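Local coordinates for protein beta-phenylalanine aminotransferase (Variovorax paradoxus, PDB 4AO9) that probably transfers the amino group of beta-phenylalanine to a keto acid acceptor, working with pyridoxal-5'-phosphate as a class-III aminotransferase, at residues Pro141-Leu146 with Thr283-Tyr288; Glu154-Ala159 with Asp260-Ser265; Thr161-Phe166 with Gly254-Phe259; Gly178-Gly181 with Gly185-Ala188. All coordinates share one frame; numbering follows the deposited sequence.

Interaction 1: residues Pro141-Leu146 with Thr283-Tyr288. With PLP (pyridoxal-5'-phosphate), chain C.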
loop_
_atom_site.group_PDB
_atom_site.type_symbol
_atom_site.label_atom_id
_atom_site.label_comp_id
_atom_site.label_asym_id
_atom_site.label_seq_id
_atom_site.Cartn_x
_atom_site.Cartn_y
_atom_site.Cartn_z
ATOM N N PRO A 141 1.240 -24.003 2.928
ATOM C CA PRO A 141 -0.039 -24.697 2.761
ATOM C C PRO A 141 -1.142 -24.326 3.761
ATOM O O PRO A 141 -2.313 -24.672 3.543
ATOM C CB PRO A 141 0.346 -26.177 2.874
ATOM C CG PRO A 141 1.787 -26.217 2.550
ATOM C CD PRO A 141 2.355 -24.952 3.105
ATOM N N GLN A 142 -0.784 -23.627 4.838
ATOM C CA GLN A 142 -1.781 -23.040 5.742
ATOM C C GLN A 142 -2.558 -21.908 5.068
ATOM O O GLN A 142 -3.549 -21.411 5.614
ATOM C CB GLN A 142 -1.134 -22.535 7.040
ATOM C CG GLN A 142 -0.209 -21.327 6.864
ATOM C CD GLN A 142 1.237 -21.703 6.584
ATOM O OE1 GLN A 142 1.536 -22.562 5.746
ATOM N NE2 GLN A 142 2.152 -21.043 7.292
ATOM N N ILE A 143 -2.101 -21.517 3.876
ATOM C CA ILE A 143 -2.817 -20.532 3.064
ATOM C C ILE A 143 -3.561 -21.293 1.964
ATOM O O ILE A 143 -2.953 -21.765 0.991
ATOM C CB ILE A 143 -1.853 -19.482 2.478
ATOM C CG1 ILE A 143 -1.155 -18.724 3.617
ATOM C CG2 ILE A 143 -2.594 -18.538 1.530
ATOM C CD1 ILE A 143 -0.070 -17.763 3.146
ATOM N N GLU A 144 -4.867 -21.467 2.155
ATOM C CA GLU A 144 -5.703 -22.212 1.205
ATOM C C GLU A 144 -6.100 -21.321 0.039
ATOM O O GLU A 144 -6.127 -21.773 -1.116
ATOM C CB GLU A 144 -6.949 -22.785 1.891
ATOM C CG GLU A 144 -6.589 -23.784 2.976
ATOM C CD GLU A 144 -7.768 -24.335 3.747
ATOM O OE1 GLU A 144 -8.904 -23.817 3.661
ATOM O OE2 GLU A 144 -7.548 -25.355 4.445
ATOM N N GLN A 145 -6.458 -20.076 0.354
ATOM C CA GLN A 145 -6.633 -19.026 -0.652
ATOM C C GLN A 145 -6.075 -17.734 -0.092
ATOM O O GLN A 145 -5.948 -17.581 1.124
ATOM C CB GLN A 145 -8.100 -18.803 -0.984
ATOM C CG GLN A 145 -8.799 -19.991 -1.613
ATOM C CD GLN A 145 -10.204 -19.640 -2.021
ATOM O OE1 GLN A 145 -10.894 -18.883 -1.336
ATOM N NE2 GLN A 145 -10.625 -20.156 -3.159
ATOM N N LEU A 146 -5.738 -16.803 -0.985
ATOM C CA LEU A 146 -5.187 -15.510 -0.577
ATOM C C LEU A 146 -5.719 -14.399 -1.457
ATOM O O LEU A 146 -6.340 -14.662 -2.491
ATOM C CB LEU A 146 -3.653 -15.522 -0.647
ATOM C CG LEU A 146 -2.972 -15.776 -1.998
ATOM C CD1 LEU A 146 -2.991 -14.549 -2.918
ATOM C CD2 LEU A 146 -1.527 -16.228 -1.799
ATOM N N THR A 283 -2.705 -15.975 7.703
ATOM C CA THR A 283 -1.303 -15.616 7.683
ATOM C C THR A 283 -1.162 -14.400 6.782
ATOM O O THR A 283 -1.772 -14.344 5.708
ATOM C CB THR A 283 -0.470 -16.762 7.099
ATOM O OG1 THR A 283 -0.602 -17.907 7.957
ATOM C CG2 THR A 283 1.012 -16.376 6.997
ATOM N N THR A 284 -0.340 -13.447 7.210
ATOM C CA THR A 284 -0.003 -12.320 6.343
ATOM C C THR A 284 1.452 -12.421 5.888
ATOM O O THR A 284 2.316 -12.957 6.599
ATOM C CB THR A 284 -0.289 -10.979 7.014
ATOM O OG1 THR A 284 0.436 -10.902 8.250
ATOM C CG2 THR A 284 -1.800 -10.839 7.287
ATOM N N LEU A 285 1.684 -11.934 4.668
ATOM C CA LEU A 285 2.979 -11.984 4.000
ATOM C C LEU A 285 3.292 -10.629 3.387
ATOM O O LEU A 285 2.398 -9.817 3.150
ATOM C CB LEU A 285 2.936 -13.022 2.875
ATOM C CG LEU A 285 2.657 -14.468 3.259
ATOM C CD1 LEU A 285 2.429 -15.279 1.979
ATOM C CD2 LEU A 285 3.806 -15.057 4.066
ATOM N N GLY A 286 4.573 -10.395 3.123
ATOM C CA GLY A 286 4.991 -9.156 2.498
ATOM C C GLY A 286 6.464 -9.162 2.192
ATOM O O GLY A 286 7.086 -10.219 2.005
ATOM N N LYS A 287 7.011 -7.953 2.142
ATOM C CA LYS A 287 8.449 -7.709 1.887
ATOM C C LYS A 287 8.945 -8.520 0.647
ATOM O O LYS A 287 8.504 -8.246 -0.472
ATOM C CB LYS A 287 9.247 -7.819 3.198
ATOM C CG LYS A 287 8.888 -6.543 4.019
ATOM C CD LYS A 287 9.872 -6.288 5.149
ATOM C CE LYS A 287 9.555 -5.043 5.993
ATOM N NZ LYS A 287 8.813 -5.431 7.217
ATOM N N TYR A 288 9.814 -9.505 0.828
ATOM C CA TYR A 288 10.496 -10.136 -0.318
ATOM C C TYR A 288 9.615 -10.947 -1.275
ATOM O O TYR A 288 10.037 -11.272 -2.384
ATOM C CB TYR A 288 11.614 -11.055 0.191
ATOM C CG TYR A 288 11.043 -12.331 0.783
ATOM C CD1 TYR A 288 10.541 -12.348 2.085
ATOM C CD2 TYR A 288 10.951 -13.504 0.023
ATOM C CE1 TYR A 288 9.980 -13.491 2.618
ATOM C CE2 TYR A 288 10.396 -14.668 0.558
ATOM C CZ TYR A 288 9.919 -14.645 1.861
ATOM O OH TYR A 288 9.345 -15.777 2.377
HETATM N N1 PLP C . 4.593 -6.747 9.719
HETATM C C2 PLP C . 5.876 -7.065 9.883
HETATM C C2A PLP C . 6.197 -8.185 10.875
HETATM C C3 PLP C . 6.868 -6.400 9.155
HETATM O O3 PLP C . 8.055 -6.731 9.327
HETATM C C4 PLP C . 6.549 -5.382 8.242
HETATM C C4A PLP C . 7.599 -4.633 7.399
HETATM C C5 PLP C . 5.175 -5.065 8.136
HETATM C C6 PLP C . 4.232 -5.766 8.887
HETATM C C5A PLP C . 4.683 -3.952 7.192
HETATM O O4P PLP C . 4.870 -4.150 5.854
HETATM P P PLP C . 4.892 -2.844 4.911
HETATM O O1P PLP C . 6.146 -1.988 5.333
HETATM O O2P PLP C . 3.579 -2.019 5.151
HETATM O O3P PLP C . 4.933 -3.366 3.514
HETATM O O HOH W 1 -2.978 -19.406 7.795
HETATM O O HOH W 2 1.567 -18.999 9.351
#

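Interaction 2: residues Glu154-Ala159 with Asp260-Ser265. With PLP (pyridoxal-5'-phosphate), chain C.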
loop_
_atom_site.group_PDB
_atom_site.type_symbol
_atom_site.label_atom_id
_atom_site.label_comp_id
_atom_site.label_asym_id
_atom_site.label_seq_id
_atom_site.Cartn_x
_atom_site.Cartn_y
_atom_site.Cartn_z
ATOM N N GLU A 154 -1.340 -3.119 4.675
ATOM C CA GLU A 154 -2.657 -3.421 4.121
ATOM C C GLU A 154 -3.043 -4.876 4.356
ATOM O O GLU A 154 -4.207 -5.161 4.640
ATOM C CB GLU A 154 -2.713 -3.108 2.620
ATOM C CG GLU A 154 -2.820 -1.614 2.263
ATOM C CD GLU A 154 -2.969 -1.389 0.775
ATOM O OE1 GLU A 154 -2.905 -2.363 -0.010
ATOM O OE2 GLU A 154 -3.177 -0.219 0.397
ATOM N N ALA A 155 -2.085 -5.799 4.235
ATOM C CA ALA A 155 -2.398 -7.219 4.446
ATOM C C ALA A 155 -2.907 -7.444 5.871
ATOM O O ALA A 155 -3.925 -8.131 6.096
ATOM C CB ALA A 155 -1.189 -8.078 4.167
ATOM N N ASN A 156 -2.217 -6.854 6.836
ATOM C CA ASN A 156 -2.659 -6.982 8.234
ATOM C C ASN A 156 -3.994 -6.289 8.489
ATOM O O ASN A 156 -4.850 -6.835 9.202
ATOM C CB ASN A 156 -1.577 -6.482 9.183
ATOM C CG ASN A 156 -0.474 -7.491 9.367
ATOM O OD1 ASN A 156 -0.733 -8.697 9.484
ATOM N ND2 ASN A 156 0.767 -7.014 9.399
ATOM N N LEU A 157 -4.203 -5.112 7.901
ATOM C CA LEU A 157 -5.504 -4.442 8.029
ATOM C C LEU A 157 -6.628 -5.331 7.505
ATOM O O LEU A 157 -7.694 -5.448 8.136
ATOM C CB LEU A 157 -5.512 -3.095 7.297
ATOM C CG LEU A 157 -4.766 -1.972 8.021
ATOM C CD1 LEU A 157 -4.571 -0.776 7.092
ATOM C CD2 LEU A 157 -5.493 -1.547 9.315
ATOM N N MET A 158 -6.399 -5.964 6.357
ATOM C CA MET A 158 -7.420 -6.808 5.777
ATOM C C MET A 158 -7.645 -8.077 6.558
ATOM O O MET A 158 -8.786 -8.522 6.679
ATOM C CB MET A 158 -7.123 -7.124 4.312
ATOM C CG MET A 158 -7.104 -5.907 3.400
ATOM S SD MET A 158 -8.496 -4.760 3.566
ATOM C CE MET A 158 -9.910 -5.823 3.279
ATOM N N ALA A 159 -6.572 -8.675 7.074
ATOM C CA ALA A 159 -6.716 -9.872 7.910
ATOM C C ALA A 159 -7.559 -9.575 9.143
ATOM O O ALA A 159 -8.434 -10.363 9.510
ATOM C CB ALA A 159 -5.365 -10.415 8.313
ATOM N N ASP A 260 1.427 -12.988 11.709
ATOM C CA ASP A 260 2.070 -12.023 10.836
ATOM C C ASP A 260 3.437 -12.587 10.466
ATOM O O ASP A 260 4.371 -12.528 11.266
ATOM C CB ASP A 260 2.185 -10.672 11.563
ATOM C CG ASP A 260 2.858 -9.606 10.713
ATOM O OD1 ASP A 260 3.517 -9.948 9.712
ATOM O OD2 ASP A 260 2.725 -8.419 11.051
ATOM N N GLU A 261 3.528 -13.148 9.261
ATOM C CA GLU A 261 4.795 -13.695 8.756
ATOM C C GLU A 261 5.382 -12.817 7.661
ATOM O O GLU A 261 6.174 -13.270 6.831
ATOM C CB GLU A 261 4.641 -15.156 8.304
ATOM C CG GLU A 261 4.256 -16.112 9.447
ATOM C CD GLU A 261 4.921 -17.455 9.324
ATOM O OE1 GLU A 261 6.121 -17.541 9.633
ATOM O OE2 GLU A 261 4.248 -18.403 8.887
ATOM N N VAL A 262 5.060 -11.528 7.704
ATOM C CA VAL A 262 5.652 -10.601 6.725
ATOM C C VAL A 262 7.176 -10.714 6.741
ATOM O O VAL A 262 7.810 -10.713 5.691
ATOM C CB VAL A 262 5.177 -9.144 6.953
ATOM C CG1 VAL A 262 6.006 -8.148 6.124
ATOM C CG2 VAL A 262 3.686 -9.008 6.634
ATOM N N MET A 263 7.753 -10.821 7.930
ATOM C CA MET A 263 9.189 -11.070 8.053
ATOM C C MET A 263 9.503 -12.567 8.207
ATOM O O MET A 263 10.393 -13.100 7.540
ATOM C CB MET A 263 9.745 -10.277 9.232
ATOM C CG MET A 263 11.206 -10.019 9.142
ATOM S SD MET A 263 11.643 -8.783 10.370
ATOM C CE MET A 263 11.394 -7.235 9.516
ATOM N N THR A 264 8.774 -13.266 9.069
ATOM C CA THR A 264 9.175 -14.633 9.438
ATOM C C THR A 264 8.979 -15.692 8.348
ATOM O O THR A 264 9.480 -16.824 8.473
ATOM C CB THR A 264 8.509 -15.119 10.747
ATOM O OG1 THR A 264 7.094 -15.192 10.574
ATOM C CG2 THR A 264 8.823 -14.180 11.914
ATOM N N SER A 265 8.262 -15.361 7.271
ATOM C CA SER A 265 8.057 -16.360 6.215
ATOM C C SER A 265 9.365 -16.760 5.553
ATOM O O SER A 265 9.459 -17.842 5.000
ATOM C CB SER A 265 7.074 -15.871 5.161
ATOM O OG SER A 265 7.698 -14.892 4.356
HETATM N N1 PLP C . 4.593 -6.747 9.719
HETATM C C2 PLP C . 5.876 -7.065 9.883
HETATM C C2A PLP C . 6.197 -8.185 10.875
HETATM C C3 PLP C . 6.868 -6.400 9.155
HETATM O O3 PLP C . 8.055 -6.731 9.327
HETATM C C4 PLP C . 6.549 -5.382 8.242
HETATM C C4A PLP C . 7.599 -4.633 7.399
HETATM C C5 PLP C . 5.175 -5.065 8.136
HETATM C C6 PLP C . 4.232 -5.766 8.887
HETATM C C5A PLP C . 4.683 -3.952 7.192
HETATM O O4P PLP C . 4.870 -4.150 5.854
HETATM P P PLP C . 4.892 -2.844 4.911
HETATM O O1P PLP C . 6.146 -1.988 5.333
HETATM O O2P PLP C . 3.579 -2.019 5.151
HETATM O O3P PLP C . 4.933 -3.366 3.514
#

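Interaction 3: residues Thr161-Phe166 with Gly254-Phe259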
loop_
_atom_site.group_PDB
_atom_site.type_symbol
_atom_site.label_atom_id
_atom_site.label_comp_id
_atom_site.label_asym_id
_atom_site.label_seq_id
_atom_site.Cartn_x
_atom_site.Cartn_y
_atom_site.Cartn_z
ATOM N N THR A 161 -9.752 -7.083 9.494
ATOM C CA THR A 161 -11.089 -6.776 9.024
ATOM C C THR A 161 -11.857 -8.067 8.769
ATOM O O THR A 161 -13.028 -8.198 9.165
ATOM C CB THR A 161 -10.964 -5.964 7.723
ATOM O OG1 THR A 161 -10.321 -4.724 8.033
ATOM C CG2 THR A 161 -12.327 -5.694 7.117
ATOM N N ALA A 162 -11.193 -9.022 8.122
ATOM C CA ALA A 162 -11.799 -10.323 7.848
ATOM C C ALA A 162 -12.212 -11.015 9.140
ATOM O O ALA A 162 -13.323 -11.556 9.244
ATOM C CB ALA A 162 -10.822 -11.199 7.076
ATOM N N ALA A 163 -11.313 -11.017 10.118
ATOM C CA ALA A 163 -11.565 -11.720 11.374
ATOM C C ALA A 163 -12.712 -11.097 12.165
ATOM O O ALA A 163 -13.555 -11.826 12.722
ATOM C CB ALA A 163 -10.303 -11.771 12.203
ATOM N N LEU A 164 -12.762 -9.761 12.201
ATOM C CA LEU A 164 -13.846 -9.074 12.907
ATOM C C LEU A 164 -15.186 -9.485 12.300
ATOM O O LEU A 164 -16.125 -9.802 13.023
ATOM C CB LEU A 164 -13.699 -7.546 12.856
ATOM C CG LEU A 164 -12.517 -6.828 13.503
ATOM C CD1 LEU A 164 -12.878 -5.376 13.799
ATOM C CD2 LEU A 164 -12.041 -7.473 14.764
ATOM N N HIS A 165 -15.263 -9.507 10.971
ATOM C CA HIS A 165 -16.518 -9.821 10.309
ATOM C C HIS A 165 -16.877 -11.294 10.463
ATOM O O HIS A 165 -18.039 -11.645 10.728
ATOM C CB HIS A 165 -16.495 -9.435 8.826
ATOM C CG HIS A 165 -17.864 -9.331 8.232
ATOM N ND1 HIS A 165 -18.618 -8.183 8.314
ATOM C CD2 HIS A 165 -18.641 -10.250 7.606
ATOM C CE1 HIS A 165 -19.792 -8.388 7.740
ATOM N NE2 HIS A 165 -19.830 -9.634 7.299
ATOM N N PHE A 166 -15.880 -12.158 10.305
ATOM C CA PHE A 166 -16.096 -13.602 10.370
ATOM C C PHE A 166 -16.646 -14.027 11.733
ATOM O O PHE A 166 -17.536 -14.863 11.813
ATOM C CB PHE A 166 -14.796 -14.356 10.087
ATOM C CG PHE A 166 -14.980 -15.842 9.953
ATOM C CD1 PHE A 166 -15.465 -16.387 8.768
ATOM C CD2 PHE A 166 -14.680 -16.687 11.015
ATOM C CE1 PHE A 166 -15.635 -17.763 8.637
ATOM C CE2 PHE A 166 -14.844 -18.063 10.895
ATOM C CZ PHE A 166 -15.332 -18.596 9.709
ATOM N N GLY A 254 -13.003 -19.248 20.564
ATOM C CA GLY A 254 -13.635 -18.992 19.265
ATOM C C GLY A 254 -13.047 -17.848 18.453
ATOM O O GLY A 254 -13.711 -17.337 17.557
ATOM N N ALA A 255 -11.819 -17.453 18.789
ATOM C CA ALA A 255 -11.103 -16.397 18.087
ATOM C C ALA A 255 -10.264 -17.003 16.977
ATOM O O ALA A 255 -9.891 -18.185 17.017
ATOM C CB ALA A 255 -10.193 -15.649 19.056
ATOM N N LEU A 256 -9.948 -16.176 15.988
ATOM C CA LEU A 256 -8.981 -16.582 14.969
ATOM C C LEU A 256 -7.569 -16.239 15.412
ATOM O O LEU A 256 -7.336 -15.182 15.997
ATOM C CB LEU A 256 -9.297 -15.903 13.631
ATOM C CG LEU A 256 -10.658 -16.161 12.972
ATOM C CD1 LEU A 256 -10.679 -15.482 11.613
ATOM C CD2 LEU A 256 -10.917 -17.648 12.789
ATOM N N LEU A 257 -6.625 -17.124 15.134
ATOM C CA LEU A 257 -5.218 -16.788 15.324
ATOM C C LEU A 257 -4.675 -16.334 13.985
ATOM O O LEU A 257 -4.866 -17.014 12.972
ATOM C CB LEU A 257 -4.413 -18.000 15.809
ATOM C CG LEU A 257 -2.896 -17.865 15.964
ATOM C CD1 LEU A 257 -2.541 -16.887 17.090
ATOM C CD2 LEU A 257 -2.293 -19.246 16.230
ATOM N N VAL A 258 -4.023 -15.176 13.980
ATOM C CA VAL A 258 -3.381 -14.659 12.769
ATOM C C VAL A 258 -1.890 -14.522 13.031
ATOM O O VAL A 258 -1.469 -13.802 13.951
ATOM C CB VAL A 258 -3.981 -13.301 12.332
ATOM C CG1 VAL A 258 -3.231 -12.749 11.115
ATOM C CG2 VAL A 258 -5.478 -13.431 12.048
ATOM N N PHE A 259 -1.095 -15.256 12.252
ATOM C CA PHE A 259 0.345 -15.056 12.280
ATOM C C PHE A 259 0.762 -14.035 11.230
ATOM O O PHE A 259 0.522 -14.216 10.021
ATOM C CB PHE A 259 1.108 -16.359 12.028
ATOM C CG PHE A 259 1.238 -17.277 13.229
ATOM C CD1 PHE A 259 1.438 -16.794 14.523
ATOM C CD2 PHE A 259 1.228 -18.651 13.027
ATOM C CE1 PHE A 259 1.597 -17.672 15.603
ATOM C CE2 PHE A 259 1.370 -19.538 14.104
ATOM C CZ PHE A 259 1.549 -19.052 15.381
#

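Interaction 4: residues Gly178-Gly181 with Gly185-Ala188. With PLP (pyridoxal-5'-phosphate), chain C.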
loop_
_atom_site.group_PDB
_atom_site.type_symbol
_atom_site.label_atom_id
_atom_site.label_comp_id
_atom_site.label_asym_id
_atom_site.label_seq_id
_atom_site.Cartn_x
_atom_site.Cartn_y
_atom_site.Cartn_z
ATOM N N GLY A 178 4.854 -5.375 19.397
ATOM C CA GLY A 178 4.362 -5.852 18.116
ATOM C C GLY A 178 4.408 -4.789 17.041
ATOM O O GLY A 178 4.080 -3.621 17.284
ATOM N N TYR A 179 4.850 -5.196 15.858
ATOM C CA TYR A 179 4.856 -4.311 14.701
ATOM C C TYR A 179 4.186 -4.987 13.525
ATOM O O TYR A 179 4.658 -6.028 13.030
ATOM C CB TYR A 179 6.266 -3.844 14.310
ATOM C CG TYR A 179 6.228 -2.920 13.117
ATOM C CD1 TYR A 179 5.833 -1.589 13.259
ATOM C CD2 TYR A 179 6.509 -3.393 11.840
ATOM C CE1 TYR A 179 5.767 -0.738 12.151
ATOM C CE2 TYR A 179 6.442 -2.545 10.721
ATOM C CZ TYR A 179 6.065 -1.225 10.894
ATOM O OH TYR A 179 5.982 -0.388 9.803
ATOM N N HIS A 180 3.112 -4.358 13.048
ATOM C CA HIS A 180 2.297 -4.953 11.990
ATOM C C HIS A 180 2.071 -3.979 10.843
ATOM O O HIS A 180 1.237 -4.215 9.966
ATOM C CB HIS A 180 0.984 -5.470 12.573
ATOM C CG HIS A 180 1.193 -6.416 13.714
ATOM N ND1 HIS A 180 1.718 -7.679 13.541
ATOM C CD2 HIS A 180 0.974 -6.275 15.048
ATOM C CE1 HIS A 180 1.800 -8.279 14.721
ATOM N NE2 HIS A 180 1.351 -7.451 15.646
ATOM N N GLY A 181 2.845 -2.892 10.849
ATOM C CA GLY A 181 2.780 -1.888 9.791
ATOM C C GLY A 181 2.589 -0.486 10.307
ATOM O O GLY A 181 2.531 -0.263 11.519
ATOM N N GLY A 185 1.158 -0.487 15.186
ATOM C CA GLY A 185 2.364 -0.632 16.000
ATOM C C GLY A 185 2.044 -0.508 17.473
ATOM O O GLY A 185 1.127 0.224 17.858
ATOM N N PHE A 186 2.784 -1.243 18.294
ATOM C CA PHE A 186 2.539 -1.297 19.734
ATOM C C PHE A 186 3.817 -1.242 20.532
ATOM O O PHE A 186 4.780 -1.929 20.210
ATOM C CB PHE A 186 1.739 -2.566 20.067
ATOM C CG PHE A 186 0.477 -2.654 19.268
ATOM C CD1 PHE A 186 -0.685 -2.043 19.724
ATOM C CD2 PHE A 186 0.470 -3.271 18.011
ATOM C CE1 PHE A 186 -1.835 -2.051 18.949
ATOM C CE2 PHE A 186 -0.669 -3.296 17.242
ATOM C CZ PHE A 186 -1.834 -2.672 17.699
ATOM N N GLY A 187 3.819 -0.372 21.541
ATOM C CA GLY A 187 4.797 -0.429 22.624
ATOM C C GLY A 187 4.075 -1.205 23.702
ATOM O O GLY A 187 3.569 -2.301 23.433
ATOM N N ALA A 188 3.999 -0.645 24.913
ATOM C CA ALA A 188 3.095 -1.153 25.946
ATOM C C ALA A 188 1.635 -0.818 25.626
ATOM O O ALA A 188 0.708 -1.488 26.090
ATOM C CB ALA A 188 3.484 -0.594 27.319
HETATM N N1 PLP C . 4.593 -6.747 9.719
HETATM C C2 PLP C . 5.876 -7.065 9.883
HETATM C C2A PLP C . 6.197 -8.185 10.875
HETATM C C3 PLP C . 6.868 -6.400 9.155
HETATM O O3 PLP C . 8.055 -6.731 9.327
HETATM C C4 PLP C . 6.549 -5.382 8.242
HETATM C C4A PLP C . 7.599 -4.633 7.399
HETATM C C5 PLP C . 5.175 -5.065 8.136
HETATM C C6 PLP C . 4.232 -5.766 8.887
HETATM C C5A PLP C . 4.683 -3.952 7.192
HETATM O O4P PLP C . 4.870 -4.150 5.854
HETATM P P PLP C . 4.892 -2.844 4.911
HETATM O O1P PLP C . 6.146 -1.988 5.333
HETATM O O2P PLP C . 3.579 -2.019 5.151
HETATM O O3P PLP C . 4.933 -3.366 3.514
#

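Interaction 1: residues Pro141-Leu146 with Thr283-Tyr288
In the central mixed sheet of the aminotransferase fold, Gln142 and Ile143, in the turn leading into strand 145-149, the outermost strand of this sheet within the chain, meet Thr283 and Leu285 of strand 282-286. Strand 296-300 lies between those two strands, and Glu144 and Gln145 both face its Gly300 in a classic beta bulge. Direct contact is mostly apolar. Ile143 CD1 and Leu285 CD1 meet tip to tip at 3.7 Å, while the Ile143 side chain crosses Thr283 at about a right angle, its CG1 4.1 Å from Thr283 CB. Gln142 crosses Thr283 similarly, its CG 3.6 Å from Thr283 OG1. Helix 129-139 covers this patch, with Cys137 against Ile143 and Ile136 against Leu285. Polar coupling runs through water. Thr283 OG1 donates to one water at 2.8 Å, which in turn donates to Gln142 O. Thr283 OG1 accepts from a second water, which accepts in turn from Gln142 NE2 at 3.0 Å. Gln142 CG stands between the backbone N and the carbonyl carbon (chi1 68°), and a bend at chi2 (-90°) folds the amide back over the turn, where OE1 is held by Asn274. Thr283 OG1 also bonds Ser280 OG, giving this buried hydroxyl several polar partners. Farther along the segment, Lys287 NZ is joined covalently to PLP C4A at 1.5 Å and makes a weak hydrogen bond to PLP O3. Thr320 of the second subunit also bonds the cofactor. A lysine linked to C4A near the end of a sheet strand is the hallmark of fold type I PLP enzymes, the position at which they form their internal aldimine.

Interaction 2: residues Glu154-Ala159 with Asp260-Ser265
The amide of Asn156 and the carboxylate of Asp260 are turned 60° against each other beside the PLP ring. Val262 lies against one face of that ring, its CG1 3.5 Å from PLP C4, while Tyr179 is on the other side. At the ring's rim sit Asp260 OD2, 2.8 Å from PLP N1, Asn156 ND2 near C6, and Met263 CE near O3. Asn156 ND2 donates to Asp260 OD2 at 2.9 Å with an N-H...O angle of 139°, arriving from above the carboxylate plane rather than within it. With CG of Asp260 anti to the backbone N (chi1 180°), the carboxylate extends toward the cofactor. Its OD1 accepts from Val262 N at 3.0 Å, an Asx turn that helps to fix the carboxylate's rotation and ties it to the residue packed on the ring face. OD2 also bonds His180 ND1. Asn156 is itself gripped from outside: OD1 pairs with Thr284 OG1, and ND2 reaches His180 O as well. With an alanine at Asp260, PLP N1 would probably lose its acidic neighbour, His180 ND1 and Asn156 ND2 an acceptor, and the Asx turn its bond. A carboxylate positioned this way at the pyridine nitrogen is characteristic of fold type I enzymes, where it is thought to stabilise a protonated N1 and so strengthen the ring as an electron sink.

Interaction 3: residues Thr161-Phe166 with Gly254-Phe259
Leu256 meets helix 152-167 most closely at Ala163, where its CD1 lies 3.8 Å from Ala163 CB and 3.9 Å from Ala163 CA. The short alanine side chain is consistent with the close approach of strand 256-260 and the helix, with the CA atoms of Ala163 and Leu256 6.6 Å apart. Leu256 CG is anti to the carbonyl carbon (chi1 -60°), and the extended chi2 (-175°) carries CD1 onto the helix. The other side of the contact is looser. There Phe166, partly exposed, approaches the same methyl obliquely, its CD2 4.2 Å from Leu256 CD1. Arg301, in a loop, and Val304 of helix 302-305 touch both Phe166 and Leu256. No hydrogen bond crosses between the segments, so van der Waals contact alone joins them here. Leu257 points elsewhere and packs on Leu246 and Arg247 of helix 240-253, which ends in a Schellman motif with Gly254 as its C-prime residue. Leu256 and Val258 meanwhile bond through their backbones to strand 221-226. That strand, helix 240-253 and the parallel strand 256-260 form a beta-alpha-beta crossover, and the sheet layered between helices is typical of the large alpha/beta domain of fold type I aminotransferases.

Interaction 4: residues Gly178-Gly181 with Gly185-Ala188
Backbone bonding joins Gly178 to Phe186: Phe186 N donates to Gly178 O at 2.9 Å, meeting the carbonyl at a C=O...N angle of 165°. Around it Tyr179 and Gly185 form a single beta bridge, their CA atoms 4.6 Å apart. Ring contacts come next. His180 and Phe186 cross at about a right angle and touch edge against edge, His180 CD2 lying 4.0 Å from Phe186 CE2; Gly178 O also lies at the Phe186 rim, 3.7 Å from Phe186 CD2. Phe199 adds an edge-to-face contact to Phe186. Polar anchoring from outside fixes the histidine, which is held by the Asp260 and Asn156 pair. Cofactor contacts form the last group. The edge of Tyr179 lies over a face of PLP, Tyr179 CE2 3.8 Å from PLP C4; CG lies anti to the backbone N (chi1 -179°), which directs the ring toward the cofactor. Gly181 N sits 3.5 Å above the centre of the Tyr179 ring, whose OH bonds Ser318 of the second subunit. Replacing Tyr179 by an alanine would probably remove the ring edge from that cofactor face and leave Ser318 without its cross-subunit partner. Through its bond to Asp260, His180 probably helps to orient the carboxylate beside the pyridine nitrogen.

In the fold
From the N terminus, the chain passes 141-146, which runs into strand 145-149, then 154-159 and 161-166 on helix 152-167, then the loop of 178-181 and 185-188. Interaction 4 closes at once, with three residues between its segments. The return runs in reverse order: 254-259 closes interaction 3, 260-265 closes interaction 2 and 283-288 closes interaction 1, so the four loops nest without crossing. Interactions 2 and 3 share helix 152-167; interaction 3 uses strand 256-260 and interaction 2 its end and the loop after it, and the sheet neighbour 282-286 belongs to interaction 1. Interactions 1, 2 and 4 converge on PLP, whereas interaction 3 secures helix to sheet farther out.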